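Local coordinates for glycine betaine/carnitine/choline ABC transporter (Staphylococcus aureus subsp. aureus Mu50, PDB 3O66), which probably binds glycine betaine, carnitine or choline as the substrate-binding component of an ABC-type uptake system, at residues S50-I53 against Q54-L58. Numbering follows the deposited sequence.
Sequences SSTI and QHNAL
S51 and Q54 meet on the sheet-facing side of the first turn of helix 51-60. Q54 NE2 donates to S51 OG at 3.2 Å, with the hydroxyl only 7° out of the amide plane. The N-H to acceptor angle of 147° makes this bond somewhat bent. Q54 places CG next to its backbone N and runs on extended, chi2 -158°, which carries the amide back alongside the helix start. Q54 CG packs 3.5 Å from S50 O. The amide's strongest polar partner lies outside this turn: OE1 bonds to T14 OG1. NE2 also donates to V68 O, so the helix is pinned to strands 12-16 and 65-70 of the sheet it covers. Helix 51-60 follows strand 43-48, the outermost strand of this five-stranded sheet, in one of the two alpha/beta lobes of a substrate-binding protein.

S50 is the N-cap. S50 OG accepts from I53 N at 3.3 Å, while S50 O takes Q54 N at 3.1 Å. H55, N56 and A57 N then donate to S51, T52 and I53 O.

The outer face is looser. T52 and N56 lie side by side and point the same way. T52 CG2 sits 3.5 Å from N56 ND2. N56 ND2 is also 3.2 Å from T52 O, but at an angle too poor for a hydrogen bond. I53 is exposed as well and adds little beyond backbone contact.

A hydroxyl cap thus secures the helix start, and the buried Q54 amide, gripped at both OE1 and NE2, fixes this turn against strands 12-16 and 65-70. The T52/N56 side has only backbone bonds and van der Waals contact.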
loop_
_atom_site.group_PDB
_atom_site.type_symbol
_atom_site.label_atom_id
_atom_site.label_comp_id
_atom_site.label_asym_id
_atom_site.label_seq_id
_atom_site.Cartn_x
_atom_site.Cartn_y
_atom_site.Cartn_z
ATOM N N SER A 50 0.261 -13.353 -2.193
ATOM C CA SER A 50 0.782 -12.261 -3.041
ATOM C C SER A 50 -0.310 -11.707 -3.939
ATOM O O SER A 50 -1.408 -12.296 -4.030
ATOM C CB SER A 50 1.925 -12.756 -3.935
ATOM O OG SER A 50 1.422 -13.608 -4.951
ATOM N N SER A 51 -0.007 -10.601 -4.629
ATOM C CA SER A 51 -0.935 -10.080 -5.610
ATOM C C SER A 51 -1.006 -10.933 -6.896
ATOM O O SER A 51 -1.988 -10.846 -7.639
ATOM C CB SER A 51 -0.683 -8.596 -5.893
ATOM O OG SER A 51 -1.057 -7.810 -4.756
ATOM N N THR A 52 0.010 -11.762 -7.159
ATOM C CA THR A 52 -0.154 -12.786 -8.189
ATOM C C THR A 52 -1.320 -13.728 -7.826
ATOM O O THR A 52 -2.153 -14.079 -8.685
ATOM C CB THR A 52 1.151 -13.559 -8.460
ATOM O OG1 THR A 52 2.143 -12.632 -8.906
ATOM C CG2 THR A 52 0.955 -14.627 -9.535
ATOM N N ILE A 53 -1.394 -14.121 -6.562
ATOM C CA ILE A 53 -2.477 -15.008 -6.121
ATOM C C ILE A 53 -3.821 -14.255 -6.205
ATOM O O ILE A 53 -4.832 -14.829 -6.624
ATOM C CB ILE A 53 -2.230 -15.615 -4.680
ATOM C CG1 ILE A 53 -0.802 -16.197 -4.537
ATOM C CG2 ILE A 53 -3.306 -16.636 -4.282
ATOM C CD1 ILE A 53 -0.412 -17.300 -5.463
ATOM N N GLN A 54 -3.828 -12.971 -5.835
ATOM C CA GLN A 54 -5.053 -12.175 -5.938
ATOM C C GLN A 54 -5.502 -12.123 -7.377
ATOM O O GLN A 54 -6.678 -12.306 -7.644
ATOM C CB GLN A 54 -4.855 -10.739 -5.441
ATOM C CG GLN A 54 -4.513 -10.623 -3.964
ATOM C CD GLN A 54 -4.872 -9.244 -3.450
ATOM O OE1 GLN A 54 -5.997 -9.010 -3.003
ATOM N NE2 GLN A 54 -3.915 -8.325 -3.515
ATOM N N HIS A 55 -4.551 -11.832 -8.284
ATOM C CA HIS A 55 -4.825 -11.668 -9.708
ATOM C C HIS A 55 -5.408 -12.942 -10.304
ATOM O O HIS A 55 -6.419 -12.902 -11.030
ATOM C CB HIS A 55 -3.542 -11.300 -10.454
ATOM C CG HIS A 55 -3.720 -11.187 -11.939
ATOM N ND1 HIS A 55 -4.517 -10.216 -12.520
ATOM C CD2 HIS A 55 -3.206 -11.914 -12.958
ATOM C CE1 HIS A 55 -4.485 -10.357 -13.835
ATOM N NE2 HIS A 55 -3.701 -11.382 -14.127
ATOM N N ASN A 56 -4.749 -14.062 -10.016
ATOM C CA ASN A 56 -5.164 -15.344 -10.529
ATOM C C ASN A 56 -6.565 -15.703 -10.051
ATOM O O ASN A 56 -7.357 -16.234 -10.840
ATOM C CB ASN A 56 -4.121 -16.434 -10.231
ATOM C CG ASN A 56 -2.860 -16.262 -11.061
ATOM O OD1 ASN A 56 -2.912 -15.776 -12.203
ATOM N ND2 ASN A 56 -1.726 -16.695 -10.518
ATOM N N ALA A 57 -6.891 -15.386 -8.798
ATOM C CA ALA A 57 -8.257 -15.564 -8.334
ATOM C C ALA A 57 -9.298 -14.820 -9.204
ATOM O O ALA A 57 -10.336 -15.384 -9.538
ATOM C CB ALA A 57 -8.405 -15.155 -6.855
ATOM N N LEU A 58 -9.048 -13.552 -9.529
ATOM C CA LEU A 58 -10.005 -12.801 -10.352
ATOM C C LEU A 58 -10.083 -13.381 -11.760
ATOM O O LEU A 58 -11.181 -13.554 -12.324
ATOM C CB LEU A 58 -9.679 -11.286 -10.384
ATOM C CG LEU A 58 -10.398 -10.435 -9.308
ATOM C CD1 LEU A 58 -10.089 -10.916 -7.886
ATOM C CD2 LEU A 58 -10.045 -8.960 -9.419
#